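PDB 2PQI: ribosome-inactivating protein 3 from Zea mays, which belongs to the plant ribosome-inactivating protein family, whose fold joins a mixed beta sheet to a largely helical body. Local coordinates for residues Phe3-Pro8 against Ala12-Ser17; Phe204-Ala207 against Val213-Asp216. All blocks are in the same frame, centred on the assembly; numbering follows the deposited sequence.

Contact 1 of 2, residues Phe3-Pro8 against Ala12-Ser17; sequences FTEIFP and ANYPYS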
loop_
_atom_site.group_PDB
_atom_site.type_symbol
_atom_site.label_atom_id
_atom_site.label_comp_id
_atom_site.label_asym_id
_atom_site.label_seq_id
_atom_site.Cartn_x
_atom_site.Cartn_y
_atom_site.Cartn_z
ATOM N N PHE A 3 1.738 15.791 -2.505
ATOM C CA PHE A 3 2.707 15.129 -3.362
ATOM C C PHE A 3 3.853 14.741 -2.488
ATOM O O PHE A 3 4.620 15.593 -2.098
ATOM C CB PHE A 3 3.243 16.064 -4.433
ATOM C CG PHE A 3 2.635 15.845 -5.754
ATOM C CD1 PHE A 3 1.359 16.326 -6.037
ATOM C CD2 PHE A 3 3.297 15.081 -6.702
ATOM C CE1 PHE A 3 0.750 16.045 -7.256
ATOM C CE2 PHE A 3 2.699 14.792 -7.921
ATOM C CZ PHE A 3 1.422 15.273 -8.198
ATOM N N THR A 4 3.958 13.460 -2.171
ATOM C CA THR A 4 5.026 12.938 -1.334
ATOM C C THR A 4 6.348 13.282 -2.009
ATOM O O THR A 4 6.369 13.594 -3.196
ATOM C CB THR A 4 4.915 11.418 -1.244
ATOM O OG1 THR A 4 5.781 10.927 -0.224
ATOM C CG2 THR A 4 5.339 10.798 -2.540
ATOM N N GLU A 5 7.457 13.249 -1.284
ATOM C CA GLU A 5 8.701 13.541 -1.968
ATOM C C GLU A 5 9.146 12.328 -2.790
ATOM O O GLU A 5 8.770 11.179 -2.504
ATOM C CB GLU A 5 9.806 13.993 -1.013
ATOM C CG GLU A 5 9.705 13.550 0.420
ATOM C CD GLU A 5 10.941 13.960 1.197
ATOM O OE1 GLU A 5 11.325 15.144 1.091
ATOM O OE2 GLU A 5 11.529 13.108 1.897
ATOM N N ILE A 6 9.925 12.607 -3.831
ATOM C CA ILE A 6 10.414 11.593 -4.753
ATOM C C ILE A 6 11.218 10.499 -4.088
ATOM O O ILE A 6 11.957 10.756 -3.135
ATOM C CB ILE A 6 11.297 12.239 -5.861
ATOM C CG1 ILE A 6 10.450 13.222 -6.676
ATOM C CG2 ILE A 6 11.966 11.165 -6.703
ATOM C CD1 ILE A 6 10.693 13.174 -8.151
ATOM N N PHE A 7 11.066 9.276 -4.596
ATOM C CA PHE A 7 11.826 8.140 -4.083
ATOM C C PHE A 7 12.760 7.641 -5.183
ATOM O O PHE A 7 12.301 7.075 -6.179
ATOM C CB PHE A 7 10.912 6.985 -3.672
ATOM C CG PHE A 7 11.647 5.844 -2.998
ATOM C CD1 PHE A 7 11.117 4.560 -2.995
ATOM C CD2 PHE A 7 12.860 6.064 -2.350
ATOM C CE1 PHE A 7 11.784 3.507 -2.358
ATOM C CE2 PHE A 7 13.534 5.019 -1.710
ATOM C CZ PHE A 7 12.988 3.733 -1.715
ATOM N N PRO A 8 14.077 7.877 -5.032
ATOM C CA PRO A 8 15.103 7.447 -6.004
ATOM C C PRO A 8 15.321 5.944 -5.843
ATOM O O PRO A 8 16.239 5.515 -5.141
ATOM C CB PRO A 8 16.339 8.246 -5.582
ATOM C CG PRO A 8 15.759 9.468 -4.904
ATOM C CD PRO A 8 14.633 8.868 -4.094
ATOM N N ALA A 12 20.894 3.509 -3.901
ATOM C CA ALA A 12 21.070 2.823 -2.619
ATOM C C ALA A 12 21.362 3.734 -1.428
ATOM O O ALA A 12 21.381 3.278 -0.278
ATOM C CB ALA A 12 22.177 1.782 -2.745
ATOM N N ASN A 13 21.596 5.017 -1.690
ATOM C CA ASN A 13 21.876 5.953 -0.611
ATOM C C ASN A 13 20.584 6.379 0.086
ATOM O O ASN A 13 20.606 6.827 1.232
ATOM C CB ASN A 13 22.605 7.191 -1.148
ATOM C CG ASN A 13 23.954 6.853 -1.773
ATOM O OD1 ASN A 13 24.709 6.032 -1.248
ATOM N ND2 ASN A 13 24.261 7.492 -2.890
ATOM N N TYR A 14 19.459 6.229 -0.607
ATOM C CA TYR A 14 18.160 6.617 -0.053
ATOM C C TYR A 14 17.408 5.367 0.433
ATOM O O TYR A 14 16.783 4.667 -0.343
ATOM C CB TYR A 14 17.372 7.370 -1.132
ATOM C CG TYR A 14 16.216 8.207 -0.626
ATOM C CD1 TYR A 14 15.118 7.611 0.003
ATOM C CD2 TYR A 14 16.196 9.592 -0.821
ATOM C CE1 TYR A 14 14.025 8.371 0.420
ATOM C CE2 TYR A 14 15.106 10.363 -0.407
ATOM C CZ TYR A 14 14.022 9.745 0.210
ATOM O OH TYR A 14 12.932 10.492 0.604
ATOM N N PRO A 15 17.451 5.092 1.741
ATOM C CA PRO A 15 16.769 3.912 2.267
ATOM C C PRO A 15 15.247 3.936 2.179
ATOM O O PRO A 15 14.621 5.000 2.159
ATOM C CB PRO A 15 17.260 3.829 3.713
ATOM C CG PRO A 15 17.866 5.198 4.029
ATOM C CD PRO A 15 17.702 6.072 2.812
ATOM N N TYR A 16 14.665 2.740 2.133
ATOM C CA TYR A 16 13.220 2.550 2.048
ATOM C C TYR A 16 12.487 3.102 3.283
ATOM O O TYR A 16 11.415 3.699 3.160
ATOM C CB TYR A 16 12.940 1.053 1.845
ATOM C CG TYR A 16 11.523 0.599 2.103
ATOM C CD1 TYR A 16 10.572 0.609 1.093
ATOM C CD2 TYR A 16 11.149 0.129 3.359
ATOM C CE1 TYR A 16 9.280 0.154 1.320
ATOM C CE2 TYR A 16 9.864 -0.325 3.604
ATOM C CZ TYR A 16 8.933 -0.318 2.576
ATOM O OH TYR A 16 7.687 -0.855 2.792
ATOM N N SER A 17 13.079 2.920 4.462
ATOM C CA SER A 17 12.490 3.405 5.711
ATOM C C SER A 17 12.263 4.918 5.722
ATOM O O SER A 17 11.229 5.396 6.186
ATOM C CB SER A 17 13.392 3.035 6.886
ATOM O OG SER A 17 14.695 3.573 6.707
#

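Contact 2 of 2, residues Phe204-Ala207 against Val213-Asp216; sequences FEWA and VIPD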
loop_
_atom_site.group_PDB
_atom_site.type_symbol
_atom_site.label_atom_id
_atom_site.label_comp_id
_atom_site.label_asym_id
_atom_site.label_seq_id
_atom_site.Cartn_x
_atom_site.Cartn_y
_atom_site.Cartn_z
ATOM N N PHE A 204 -10.554 0.214 17.186
ATOM C CA PHE A 204 -11.672 0.990 17.708
ATOM C C PHE A 204 -12.311 0.303 18.891
ATOM O O PHE A 204 -12.594 0.919 19.923
ATOM C CB PHE A 204 -12.724 1.205 16.619
ATOM C CG PHE A 204 -12.366 2.293 15.672
ATOM C CD1 PHE A 204 -11.247 2.169 14.845
ATOM C CD2 PHE A 204 -13.087 3.477 15.657
ATOM C CE1 PHE A 204 -10.846 3.214 14.040
ATOM C CE2 PHE A 204 -12.688 4.534 14.849
ATOM C CZ PHE A 204 -11.567 4.398 14.034
ATOM N N GLU A 205 -12.540 -0.987 18.711
ATOM C CA GLU A 205 -13.140 -1.842 19.707
ATOM C C GLU A 205 -12.321 -1.851 20.991
ATOM O O GLU A 205 -12.874 -1.833 22.094
ATOM C CB GLU A 205 -13.236 -3.242 19.134
ATOM C CG GLU A 205 -13.923 -4.228 20.008
ATOM C CD GLU A 205 -14.359 -5.435 19.220
ATOM O OE1 GLU A 205 -14.853 -6.401 19.847
ATOM O OE2 GLU A 205 -14.212 -5.404 17.973
ATOM N N TRP A 206 -11.003 -1.888 20.849
ATOM C CA TRP A 206 -10.153 -1.891 22.018
ATOM C C TRP A 206 -10.088 -0.503 22.642
ATOM O O TRP A 206 -9.537 -0.317 23.724
ATOM C CB TRP A 206 -8.759 -2.414 21.674
ATOM C CG TRP A 206 -8.673 -3.919 21.734
ATOM C CD1 TRP A 206 -9.298 -4.741 22.636
ATOM C CD2 TRP A 206 -7.872 -4.777 20.903
ATOM N NE1 TRP A 206 -8.935 -6.049 22.415
ATOM C CE2 TRP A 206 -8.067 -6.101 21.360
ATOM C CE3 TRP A 206 -7.014 -4.554 19.818
ATOM C CZ2 TRP A 206 -7.427 -7.199 20.769
ATOM C CZ3 TRP A 206 -6.379 -5.647 19.232
ATOM C CH2 TRP A 206 -6.592 -6.955 19.709
ATOM N N ALA A 207 -10.663 0.477 21.963
ATOM C CA ALA A 207 -10.682 1.824 22.504
ATOM C C ALA A 207 -11.885 1.867 23.427
ATOM O O ALA A 207 -11.819 2.404 24.530
ATOM C CB ALA A 207 -10.845 2.844 21.399
ATOM N N VAL A 213 -11.947 -9.314 24.533
ATOM C CA VAL A 213 -11.253 -10.431 23.908
ATOM C C VAL A 213 -11.768 -10.495 22.473
ATOM O O VAL A 213 -12.981 -10.513 22.245
ATOM C CB VAL A 213 -11.559 -11.760 24.623
ATOM C CG1 VAL A 213 -10.877 -12.925 23.898
ATOM C CG2 VAL A 213 -11.078 -11.689 26.053
ATOM N N ILE A 214 -10.854 -10.510 21.506
ATOM C CA ILE A 214 -11.256 -10.544 20.102
ATOM C C ILE A 214 -10.613 -11.691 19.308
ATOM O O ILE A 214 -9.514 -11.569 18.762
ATOM C CB ILE A 214 -10.942 -9.194 19.406
ATOM C CG1 ILE A 214 -11.555 -8.040 20.211
ATOM C CG2 ILE A 214 -11.531 -9.178 17.995
ATOM C CD1 ILE A 214 -11.344 -6.665 19.596
ATOM N N PRO A 215 -11.313 -12.825 19.224
ATOM C CA PRO A 215 -10.820 -13.997 18.498
ATOM C C PRO A 215 -10.325 -13.732 17.064
ATOM O O PRO A 215 -9.462 -14.461 16.562
ATOM C CB PRO A 215 -12.010 -14.958 18.549
ATOM C CG PRO A 215 -13.204 -14.031 18.660
ATOM C CD PRO A 215 -12.705 -13.021 19.662
ATOM N N ASP A 216 -10.867 -12.708 16.401
ATOM C CA ASP A 216 -10.422 -12.391 15.041
ATOM C C ASP A 216 -8.973 -11.914 15.116
ATOM O O ASP A 216 -8.249 -11.904 14.126
ATOM C CB ASP A 216 -11.280 -11.284 14.414
ATOM C CG ASP A 216 -12.731 -11.687 14.244
ATOM O OD1 ASP A 216 -13.525 -10.842 13.787
ATOM O OD2 ASP A 216 -13.083 -12.842 14.564
#

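Contact 1 of 2, residues Phe3-Pro8 against Ala12-Ser17
Tyr-14 meets three side chains of segment 3-8 with three different parts of its own: a ring face, the ring carbon CD1 and the hydroxyl. The contact joins the edge strand 2-8 of the mixed sheet to the loop leading into helix 16-28 of this ribosome-inactivating protein fold. The Tyr-14 CG stands anti to the backbone N (chi1 -162°), which carries the ring toward the strand. Pro-8 CD lies over one face, 3.9 Å from the Tyr-14 ring centroid and 20° off the normal, a CH-pi contact displaced toward the rim on the CD2 side, where Pro-8 CD and Tyr-14 CD2 are 3.7 Å apart. Phe-7 comes to the CD1 side: its CE2 is 3.5 Å from Tyr-14 CD1, and the two ring planes are inclined at 55°. The Tyr-14 carbonyl oxygen, which accepts a hydrogen bond from Arg-126 NH1, sits in the plane of the Phe-7 ring, at its edge, 3.5 Å from Phe-7 CE2, while Phe-7 CZ reaches Tyr-16 CA at 4.0 Å. At the far end, Tyr-14 OH gives a weak hydrogen bond to Glu-5 OE2 (3.2 Å); the same carboxylate oxygen is also bonded to Ser-22 of helix 16-28. Phe-7 further stacks on Phe-19 of that helix. The chemistry therefore implies a contact held chiefly by apolar and CH-pi packing, with one weak hydrogen bond at the hydroxyl end.

Contact 2 of 2, residues Phe204-Ala207 against Val213-Asp216
Ile-214 pushes its CD1 methyl between Glu-205 and Trp-206, and these two residues make the cross-segment contacts of the helix 196-208 side. The backbones stay well separated, Glu-205 CA and Ile-214 CA being 8.9 Å apart, so side chains alone bridge the interval. Followed outward, Ile-214 CB points at the helix and branches. The CG1 branch lies anti to the carbonyl carbon (chi1 -53°) and runs on extended through chi2 of -178°, which sends it straight at the helix. CG1 itself comes 3.7 Å from Glu-205 OE1 and 4.0 Å from Trp-206 NE1. At the tip, CD1 meets both neighbours. It lies over one face of the indole, 3.9 Å from the centroid of the Trp-206 five-membered ring and 17° off the normal, and its displacement toward the rim brings it equally near NE1 and CE2. This is a CH-pi contact. On its other flank the Glu-205 chain, extended and approaching from the opposite direction, lays its carboxylate end against the methyl, Glu-205 CD being 3.3 Å from Ile-214 CD1. The indole N-H is engaged elsewhere, in a hydrogen bond to the Ala-212 carbonyl, which restrains the ring that receives the methyl. Ile-214 is the N-cap residue of helix 215-218 and also touches Arg-198 and Ala-202, earlier on helix 196-208. Trp-206 in turn packs on Met-217 of helix 215-218 and on Lys-225 and Ala-228, bringing helix 225-231 against the same pair of helices.

From the N terminus, the chain runs along one outermost strand, 2-8, passes through the seven-residue loop 9-15 and enters helix 16-28; contact 1 closes that short connection. The chain then builds the rest of the sheet, beginning with strand 52-58 parallel to strand 2-8, and passes through the central helices. Contact 2 closes a second local loop much later, between the end of helix 196-208 and the start of helix 215-218. The two loops follow in series, neither nesting nor crossing. The centres of contact 1 and contact 2 are about 35 Å apart, on opposite sides of the chain's centre, and the nearest atoms of contact 1 and contact 2 about 22 Å apart. Contact 1 thus joins the edge strand to the loop leading into the first helix, contact 2 helix to helix near the C terminus.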